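Local structure of T-lymphoma invasion and metastasis-inducing protein 2 (Mus musculus, 3A8P) at residues T107-T110 / D111-N114; I151-D154 / S155-K159; Q186-E189 / K190-M193; C200-A203 / S204-G208. The protein activates the small GTPase Rac1 by stimulating its exchange of GDP for GTP, connecting extracellular signals such as laminin to the cytoskeleton and neurite growth. All coordinates share one frame; numbering follows the deposited sequence.

How the interactions relate
From the N terminus, the four contacts follow in series; none nests in or crosses another, and each is local to one or two helical turns and closes no long loop. Interaction 1 starts helix 109-130 of the PH domain. Interaction 2 lies in the second half of helix 136-165, and interactions 3 and 4 lie on helix 171-206, which runs back beside it. Interactions 2 and 3 meet across this hairpin, with D154 OD2 3.3 Å from F191 CE2. Interaction 4, at the end of helix 171-206, comes back to the PH domain and packs on helix 109-130; its centre is about 16 Å from that of interaction 1, against about 40 Å between those of interactions 1 and 2.

Interaction 1: T107-T110 / D111-N114; sequences TSQT and DLEN
The amide of Q109 and the carboxylate of E113 meet at their edges, their planes turned 50° apart, so that neither is stacked on the other. They belong to the N-terminal turn of helix 109-130, the C-terminal helix of the PH fold. Q109 NE2 donates within its own amide plane to E113 OE2 at 2.7 Å, nearly straight at 172°, and uses the anti lone pair of that oxygen. A bend at chi2 of Q109 carries the amide forward along the helix, toward E113, and CG of Q109 also rests 3.3 Å from OE2 of E113. The carboxylate of D111 is a second flat group: its OD2 is met on the anti side, somewhat out of plane, by T107 N at 3.0 Å, while OD1 forms a salt bridge with K13 of strand 11-26.

S108 is the N-cap of the helix. With chi1 at 69°, its hydroxyl sits between the backbone N and the carbonyl carbon, which brings it over the first turn, where it accepts from D111 N at 3.0 Å. D111 is thus tied twice to the residues leading in, by its amide and by its side chain, and its OD2 reaches back past the cap residue. One turn on, T110 and N114 lie side by side and point the same way, CG2 of T110 being 3.7 Å from ND2 of N114.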
loop_
_atom_site.group_PDB
_atom_site.type_symbol
_atom_site.label_atom_id
_atom_site.label_comp_id
_atom_site.label_asym_id
_atom_site.label_seq_id
_atom_site.Cartn_x
_atom_site.Cartn_y
_atom_site.Cartn_z
ATOM N N THR A 107 9.390 -3.979 18.801
ATOM C CA THR A 107 10.324 -4.029 19.925
ATOM C C THR A 107 11.719 -4.473 19.503
ATOM O O THR A 107 12.661 -4.405 20.288
ATOM C CB THR A 107 9.828 -4.986 21.020
ATOM O OG1 THR A 107 9.872 -6.333 20.533
ATOM C CG2 THR A 107 8.396 -4.646 21.412
ATOM N N SER A 108 11.848 -4.920 18.260
ATOM C CA SER A 108 13.134 -5.379 17.738
ATOM C C SER A 108 12.993 -5.616 16.243
ATOM O O SER A 108 11.879 -5.579 15.712
ATOM C CB SER A 108 13.543 -6.691 18.412
ATOM O OG SER A 108 12.698 -7.760 18.001
ATOM N N GLN A 109 14.114 -5.865 15.567
ATOM C CA GLN A 109 14.082 -6.122 14.131
ATOM C C GLN A 109 13.311 -7.411 13.884
ATOM O O GLN A 109 12.525 -7.499 12.946
ATOM C CB GLN A 109 15.506 -6.245 13.569
ATOM C CG GLN A 109 15.594 -6.705 12.102
ATOM C CD GLN A 109 14.815 -5.820 11.123
ATOM O OE1 GLN A 109 14.759 -4.596 11.275
ATOM N NE2 GLN A 109 14.230 -6.441 10.099
ATOM N N THR A 110 13.540 -8.411 14.729
ATOM C CA THR A 110 12.842 -9.692 14.589
ATOM C C THR A 110 11.338 -9.494 14.789
ATOM O O THR A 110 10.526 -10.049 14.055
ATOM C CB THR A 110 13.330 -10.725 15.625
ATOM O OG1 THR A 110 14.711 -11.023 15.387
ATOM C CG2 THR A 110 12.513 -12.009 15.518
ATOM N N ASP A 111 10.977 -8.700 15.789
ATOM C CA ASP A 111 9.570 -8.444 16.060
ATOM C C ASP A 111 8.942 -7.732 14.855
ATOM O O ASP A 111 7.823 -8.058 14.450
ATOM C CB ASP A 111 9.433 -7.603 17.327
ATOM C CG ASP A 111 7.991 -7.434 17.764
ATOM O OD1 ASP A 111 7.280 -8.454 17.903
ATOM O OD2 ASP A 111 7.572 -6.276 17.973
ATOM N N LEU A 112 9.668 -6.782 14.266
ATOM C CA LEU A 112 9.161 -6.063 13.094
ATOM C C LEU A 112 8.883 -7.040 11.953
ATOM O O LEU A 112 7.830 -6.987 11.313
ATOM C CB LEU A 112 10.164 -4.991 12.640
ATOM C CG LEU A 112 9.862 -4.198 11.358
ATOM C CD1 LEU A 112 10.588 -2.859 11.402
ATOM C CD2 LEU A 112 10.300 -4.993 10.127
ATOM N N GLU A 113 9.822 -7.947 11.708
ATOM C CA GLU A 113 9.651 -8.923 10.638
ATOM C C GLU A 113 8.470 -9.834 10.914
ATOM O O GLU A 113 7.744 -10.209 9.995
ATOM C CB GLU A 113 10.918 -9.763 10.464
ATOM C CG GLU A 113 12.071 -9.007 9.839
ATOM C CD GLU A 113 13.377 -9.765 9.941
ATOM O OE1 GLU A 113 13.348 -11.010 9.845
ATOM O OE2 GLU A 113 14.430 -9.117 10.109
ATOM N N ASN A 114 8.277 -10.198 12.176
ATOM C CA ASN A 114 7.164 -11.064 12.527
ATOM C C ASN A 114 5.823 -10.369 12.270
ATOM O O ASN A 114 4.870 -11.009 11.819
ATOM C CB ASN A 114 7.262 -11.511 13.992
ATOM C CG ASN A 114 8.397 -12.496 14.227
ATOM O OD1 ASN A 114 8.839 -13.173 13.305
ATOM N ND2 ASN A 114 8.860 -12.590 15.470
#

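Interaction 2: I151-D154 / S155-K159; sequences IDMD and SKMKK
M153 and M157 press together one turn apart on helix 136-165, and their contact is tight although M153 is exposed: CE of M153 lies 3.3 Å from SD of M157 and 3.4 Å from its CE, closer than two methyl carbons usually come. Both chains bend at chi2, which brings the thioether ends across each other. S155 is held to the backbone by two bonds to one oxygen. Its hydroxyl donates to I151 O at 2.6 Å while its own amide donates to the same oxygen at 2.9 Å, and the two donors arrive from opposite faces of the carbonyl plane.

The looser part is the exposed pair D152 and K156. There the extended K156 brings NZ to 3.3 Å from D152 OD1, a salt bridge whose hydrogen bond is weak, and CE of K156 is just as near this oxygen as the ammonium group is. K158 instead turns its ammonium group to E162.

I151 and D154 face helix 171-206, where they touch F191, and D154 and M157 pack on W184. This amphipathic helix thus lies beside helix 171-206 as one arm of an antiparallel helical hairpin, in the CC-Ex part of the PHCCEx module, whose other arm is predicted to form a coiled coil.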
loop_
_atom_site.group_PDB
_atom_site.type_symbol
_atom_site.label_atom_id
_atom_site.label_comp_id
_atom_site.label_asym_id
_atom_site.label_seq_id
_atom_site.Cartn_x
_atom_site.Cartn_y
_atom_site.Cartn_z
ATOM N N ILE A 151 -0.010 -4.659 -17.721
ATOM C CA ILE A 151 0.940 -3.563 -17.754
ATOM C C ILE A 151 1.502 -3.448 -19.169
ATOM O O ILE A 151 1.642 -2.352 -19.707
ATOM C CB ILE A 151 2.074 -3.800 -16.737
ATOM C CG1 ILE A 151 1.554 -3.511 -15.324
ATOM C CG2 ILE A 151 3.292 -2.944 -17.082
ATOM C CD1 ILE A 151 2.466 -4.002 -14.210
ATOM N N ASP A 152 1.811 -4.590 -19.773
ATOM C CA ASP A 152 2.353 -4.608 -21.124
ATOM C C ASP A 152 1.337 -4.059 -22.111
ATOM O O ASP A 152 1.672 -3.239 -22.964
ATOM C CB ASP A 152 2.756 -6.030 -21.515
ATOM C CG ASP A 152 3.185 -6.133 -22.960
ATOM O OD1 ASP A 152 2.307 -6.319 -23.831
ATOM O OD2 ASP A 152 4.399 -6.007 -23.232
ATOM N N MET A 153 0.093 -4.506 -21.972
ATOM C CA MET A 153 -1.003 -4.081 -22.839
ATOM C C MET A 153 -1.309 -2.584 -22.723
ATOM O O MET A 153 -1.411 -1.879 -23.736
ATOM C CB MET A 153 -2.261 -4.893 -22.503
ATOM C CG MET A 153 -3.552 -4.436 -23.187
ATOM S SD MET A 153 -3.616 -4.721 -24.977
ATOM C CE MET A 153 -4.763 -3.400 -25.479
ATOM N N ASP A 154 -1.456 -2.105 -21.491
ATOM C CA ASP A 154 -1.763 -0.701 -21.260
ATOM C C ASP A 154 -0.593 0.230 -21.575
ATOM O O ASP A 154 -0.805 1.395 -21.907
ATOM C CB ASP A 154 -2.254 -0.501 -19.821
ATOM C CG ASP A 154 -3.737 -0.837 -19.657
ATOM O OD1 ASP A 154 -4.248 -1.699 -20.404
ATOM O OD2 ASP A 154 -4.395 -0.245 -18.780
ATOM N N SER A 155 0.635 -0.273 -21.468
ATOM C CA SER A 155 1.804 0.538 -21.791
ATOM C C SER A 155 1.776 0.793 -23.294
ATOM O O SER A 155 2.042 1.900 -23.753
ATOM C CB SER A 155 3.107 -0.187 -21.425
ATOM O OG SER A 155 3.240 -0.325 -20.026
ATOM N N LYS A 156 1.447 -0.243 -24.060
ATOM C CA LYS A 156 1.373 -0.113 -25.511
ATOM C C LYS A 156 0.232 0.809 -25.920
ATOM O O LYS A 156 0.382 1.620 -26.834
ATOM C CB LYS A 156 1.197 -1.488 -26.168
ATOM C CG LYS A 156 2.423 -2.387 -26.030
ATOM C CD LYS A 156 2.176 -3.772 -26.617
ATOM C CE LYS A 156 3.393 -4.673 -26.446
ATOM N NZ LYS A 156 3.151 -6.027 -27.033
ATOM N N MET A 157 -0.911 0.693 -25.248
ATOM C CA MET A 157 -2.051 1.545 -25.577
ATOM C C MET A 157 -1.690 3.006 -25.353
ATOM O O MET A 157 -2.057 3.876 -26.154
ATOM C CB MET A 157 -3.270 1.192 -24.718
ATOM C CG MET A 157 -3.879 -0.168 -25.017
ATOM S SD MET A 157 -4.305 -0.349 -26.754
ATOM C CE MET A 157 -2.890 -1.312 -27.316
ATOM N N LYS A 158 -0.967 3.258 -24.265
ATOM C CA LYS A 158 -0.549 4.605 -23.900
ATOM C C LYS A 158 0.370 5.214 -24.950
ATOM O O LYS A 158 0.263 6.403 -25.257
ATOM C CB LYS A 158 0.154 4.601 -22.535
ATOM C CG LYS A 158 0.552 5.985 -22.035
ATOM C CD LYS A 158 1.011 5.926 -20.578
ATOM C CE LYS A 158 1.528 7.272 -20.077
ATOM N NZ LYS A 158 2.884 7.601 -20.617
ATOM N N LYS A 159 1.279 4.409 -25.493
ATOM C CA LYS A 159 2.175 4.912 -26.526
ATOM C C LYS A 159 1.392 5.189 -27.803
ATOM O O LYS A 159 1.661 6.163 -28.494
ATOM C CB LYS A 159 3.300 3.918 -26.815
ATOM C CG LYS A 159 4.339 3.865 -25.717
ATOM C CD LYS A 159 5.528 3.008 -26.116
ATOM C CE LYS A 159 6.514 2.890 -24.960
ATOM N NZ LYS A 159 6.941 4.244 -24.476
#

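Interaction 3: Q186-E189 / K190-M193; sequences QNLE and KFHM
The shortest sound bond here runs from M193 N to E189 O, at 2.8 Å, one rung of the regular ladder along helix 171-206. Two rungs before it are F191 N to N187 O at 3.0 Å and K190 N to Q186 O at 3.1 Å. N187 O has a second role, against the F191 ring. Besides taking the amide of F191, it stands over one face of the phenyl ring, 3.1 Å above the plane and offset toward the rim, with CD2 of F191 its nearest ring atom at 3.2 Å. The ring gets there because CG is beside the backbone N (chi1 -66°), which lays it back over the preceding turn. CE2 of F191 then reaches CB of N187 at 4.1 Å, and CD2 of L188 makes a looser apolar contact of 4.5 Å with CD2 of F191.

The carboxylate of E189 is buried and well supplied: R246 pairs with OE1, while S224 OG and S221 N bond to OE2. This setting would probably keep it ionised. K190 turns its ammonium group to D194.

This turn of the predicted coiled coil lies between several partners. N187, L188 and F191 pack on helix 136-165, E189, K190 and M193 on helix 236-245, and H192 and M193 on L216 of helix 213-217.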
loop_
_atom_site.group_PDB
_atom_site.type_symbol
_atom_site.label_atom_id
_atom_site.label_comp_id
_atom_site.label_asym_id
_atom_site.label_seq_id
_atom_site.Cartn_x
_atom_site.Cartn_y
_atom_site.Cartn_z
ATOM N N GLN A 186 -2.620 6.324 -14.983
ATOM C CA GLN A 186 -3.071 6.007 -13.643
ATOM C C GLN A 186 -3.359 4.511 -13.529
ATOM O O GLN A 186 -3.041 3.894 -12.510
ATOM C CB GLN A 186 -4.301 6.840 -13.278
ATOM C CG GLN A 186 -3.959 8.321 -13.113
ATOM C CD GLN A 186 -5.073 9.148 -12.490
ATOM O OE1 GLN A 186 -4.862 10.306 -12.135
ATOM N NE2 GLN A 186 -6.255 8.564 -12.350
ATOM N N ASN A 187 -3.946 3.923 -14.568
ATOM C CA ASN A 187 -4.227 2.485 -14.545
ATOM C C ASN A 187 -2.915 1.709 -14.378
ATOM O O ASN A 187 -2.858 0.697 -13.680
ATOM C CB ASN A 187 -4.906 2.029 -15.842
ATOM C CG ASN A 187 -6.311 2.569 -15.991
ATOM O OD1 ASN A 187 -6.891 3.103 -15.051
ATOM N ND2 ASN A 187 -6.872 2.416 -17.182
ATOM N N LEU A 188 -1.859 2.192 -15.022
ATOM C CA LEU A 188 -0.555 1.536 -14.941
ATOM C C LEU A 188 0.059 1.605 -13.543
ATOM O O LEU A 188 0.711 0.665 -13.097
ATOM C CB LEU A 188 0.403 2.144 -15.965
ATOM C CG LEU A 188 0.098 1.762 -17.418
ATOM C CD1 LEU A 188 0.903 2.631 -18.372
ATOM C CD2 LEU A 188 0.430 0.288 -17.626
ATOM N N GLU A 189 -0.144 2.723 -12.856
ATOM C CA GLU A 189 0.394 2.877 -11.507
ATOM C C GLU A 189 -0.314 1.895 -10.575
ATOM O O GLU A 189 0.310 1.278 -9.718
ATOM C CB GLU A 189 0.196 4.315 -11.024
ATOM C CG GLU A 189 1.010 5.326 -11.817
ATOM C CD GLU A 189 0.774 6.757 -11.360
ATOM O OE1 GLU A 189 -0.395 7.205 -11.387
ATOM O OE2 GLU A 189 1.755 7.430 -10.976
ATOM N N LYS A 190 -1.623 1.761 -10.760
ATOM C CA LYS A 190 -2.435 0.849 -9.973
ATOM C C LYS A 190 -1.969 -0.592 -10.230
ATOM O O LYS A 190 -1.806 -1.371 -9.285
ATOM C CB LYS A 190 -3.909 1.023 -10.367
ATOM C CG LYS A 190 -4.911 0.044 -9.745
ATOM C CD LYS A 190 -5.041 0.218 -8.241
ATOM C CE LYS A 190 -6.395 -0.279 -7.735
ATOM N NZ LYS A 190 -6.702 -1.676 -8.163
ATOM N N PHE A 191 -1.743 -0.953 -11.495
ATOM C CA PHE A 191 -1.301 -2.316 -11.789
ATOM C C PHE A 191 0.037 -2.591 -11.123
ATOM O O PHE A 191 0.241 -3.664 -10.561
ATOM C CB PHE A 191 -1.192 -2.573 -13.300
ATOM C CG PHE A 191 -2.518 -2.530 -14.020
ATOM C CD1 PHE A 191 -3.677 -3.000 -13.407
ATOM C CD2 PHE A 191 -2.606 -2.010 -15.309
ATOM C CE1 PHE A 191 -4.916 -2.951 -14.071
ATOM C CE2 PHE A 191 -3.835 -1.955 -15.984
ATOM C CZ PHE A 191 -4.990 -2.426 -15.364
ATOM N N HIS A 192 0.944 -1.619 -11.194
ATOM C CA HIS A 192 2.259 -1.751 -10.574
ATOM C C HIS A 192 2.108 -1.856 -9.061
ATOM O O HIS A 192 2.857 -2.582 -8.409
ATOM C CB HIS A 192 3.136 -0.537 -10.905
ATOM C CG HIS A 192 3.789 -0.610 -12.248
ATOM N ND1 HIS A 192 4.863 -1.432 -12.508
ATOM C CD2 HIS A 192 3.522 0.040 -13.407
ATOM C CE1 HIS A 192 5.233 -1.285 -13.767
ATOM N NE2 HIS A 192 4.436 -0.398 -14.334
ATOM N N MET A 193 1.144 -1.124 -8.507
ATOM C CA MET A 193 0.925 -1.143 -7.069
ATOM C C MET A 193 0.394 -2.519 -6.664
ATOM O O MET A 193 0.856 -3.107 -5.682
ATOM C CB MET A 193 -0.054 -0.031 -6.664
ATOM C CG MET A 193 -0.269 0.116 -5.157
ATOM S SD MET A 193 1.245 0.445 -4.215
ATOM C CE MET A 193 1.708 2.064 -4.893
#

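Interaction 4: C200-A203 / S204-G208; sequences CYLA and SLQGG
A Schellman-type turn finishes helix 171-206, and its defining bond runs from G208 N back to A203 O at 3.0 Å, spanning five residues where a helical bond spans four. A203 O also receives a weak bond from Q206 N, 3.3 Å away. One step earlier, L202 O accepts from Q206 N at 3.0 Å and, weakly, from L205 N at 3.3 Å, so the last carbonyls share donors as the helical spacing is given up. The rungs before them are regular: S204 N bonds to C200 O and L205 N to Y201 O, each at 3.0 Å.

The chain turns at G207, the first residue to leave helical angles, with phi 70°, so that the amide of G208 faces back toward the helix; this positive-phi residue together with the six-to-one bond is the signature of the Schellman motif. The chain then folds over A203, whose CB comes within 3.8 Å of G208 O.

L202 and Q206 lie alongside each other and point the same way; L202 also packs on V137 and L140 of helix 136-165, while Q206 is exposed. CG of Q206 rests 3.3 Å from L202 O, and OE1 of Q206 lies 4.1 Å from CD2 of L202.

Other residues of this turn tie the end of the helix to the PH domain. S204 OG bonds to H120 ND1 of helix 109-130, against which C200, Y201 and L205 also pack, and Y201 OH bonds to S77 O and to NH1 of R197.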
loop_
_atom_site.group_PDB
_atom_site.type_symbol
_atom_site.label_atom_id
_atom_site.label_comp_id
_atom_site.label_asym_id
_atom_site.label_seq_id
_atom_site.Cartn_x
_atom_site.Cartn_y
_atom_site.Cartn_z
ATOM N N CYS A 200 4.551 -8.863 -2.166
ATOM C CA CYS A 200 4.758 -8.749 -0.727
ATOM C C CYS A 200 4.083 -9.934 -0.052
ATOM O O CYS A 200 4.662 -10.561 0.835
ATOM C CB CYS A 200 4.156 -7.451 -0.181
ATOM S SG CYS A 200 5.080 -5.934 -0.531
ATOM N N TYR A 201 2.854 -10.237 -0.463
ATOM C CA TYR A 201 2.124 -11.360 0.119
ATOM C C TYR A 201 2.882 -12.663 -0.149
ATOM O O TYR A 201 3.123 -13.448 0.766
ATOM C CB TYR A 201 0.695 -11.441 -0.447
ATOM C CG TYR A 201 -0.199 -10.260 -0.083
ATOM C CD1 TYR A 201 0.273 -9.214 0.724
ATOM C CD2 TYR A 201 -1.510 -10.180 -0.555
ATOM C CE1 TYR A 201 -0.534 -8.124 1.046
ATOM C CE2 TYR A 201 -2.333 -9.088 -0.236
ATOM C CZ TYR A 201 -1.837 -8.067 0.562
ATOM O OH TYR A 201 -2.634 -6.987 0.882
ATOM N N LEU A 202 3.276 -12.883 -1.396
ATOM C CA LEU A 202 4.019 -14.091 -1.744
ATOM C C LEU A 202 5.309 -14.231 -0.938
ATOM O O LEU A 202 5.628 -15.311 -0.448
ATOM C CB LEU A 202 4.359 -14.098 -3.236
ATOM C CG LEU A 202 3.291 -14.662 -4.178
ATOM C CD1 LEU A 202 3.575 -14.222 -5.617
ATOM C CD2 LEU A 202 3.270 -16.193 -4.062
ATOM N N ALA A 203 6.055 -13.140 -0.804
ATOM C CA ALA A 203 7.307 -13.194 -0.073
ATOM C C ALA A 203 7.061 -13.533 1.389
ATOM O O ALA A 203 7.787 -14.336 1.969
ATOM C CB ALA A 203 8.050 -11.873 -0.189
ATOM N N SER A 204 6.032 -12.931 1.979
ATOM C CA SER A 204 5.735 -13.186 3.378
ATOM C C SER A 204 5.247 -14.602 3.632
ATOM O O SER A 204 5.481 -15.147 4.703
ATOM C CB SER A 204 4.718 -12.169 3.911
ATOM O OG SER A 204 5.354 -10.926 4.192
ATOM N N LEU A 205 4.572 -15.201 2.657
ATOM C CA LEU A 205 4.091 -16.568 2.823
ATOM C C LEU A 205 5.193 -17.599 2.576
ATOM O O LEU A 205 5.135 -18.705 3.106
ATOM C CB LEU A 205 2.932 -16.864 1.868
ATOM C CG LEU A 205 1.539 -16.307 2.163
ATOM C CD1 LEU A 205 0.563 -16.866 1.146
ATOM C CD2 LEU A 205 1.107 -16.685 3.569
ATOM N N GLN A 206 6.198 -17.237 1.781
ATOM C CA GLN A 206 7.281 -18.163 1.453
ATOM C C GLN A 206 8.615 -17.887 2.148
ATOM O O GLN A 206 9.612 -18.544 1.856
ATOM C CB GLN A 206 7.504 -18.172 -0.059
ATOM C CG GLN A 206 6.271 -18.528 -0.873
ATOM C CD GLN A 206 6.535 -18.485 -2.368
ATOM O OE1 GLN A 206 6.977 -17.468 -2.900
ATOM N NE2 GLN A 206 6.266 -19.593 -3.052
ATOM N N GLY A 207 8.637 -16.920 3.058
ATOM C CA GLY A 207 9.867 -16.599 3.763
ATOM C C GLY A 207 10.946 -15.932 2.922
ATOM O O GLY A 207 12.122 -15.939 3.298
ATOM N N GLY A 208 10.563 -15.345 1.791
ATOM C CA GLY A 208 11.546 -14.690 0.945
ATOM C C GLY A 208 11.692 -13.202 1.224
ATOM O O GLY A 208 10.965 -12.648 2.047
#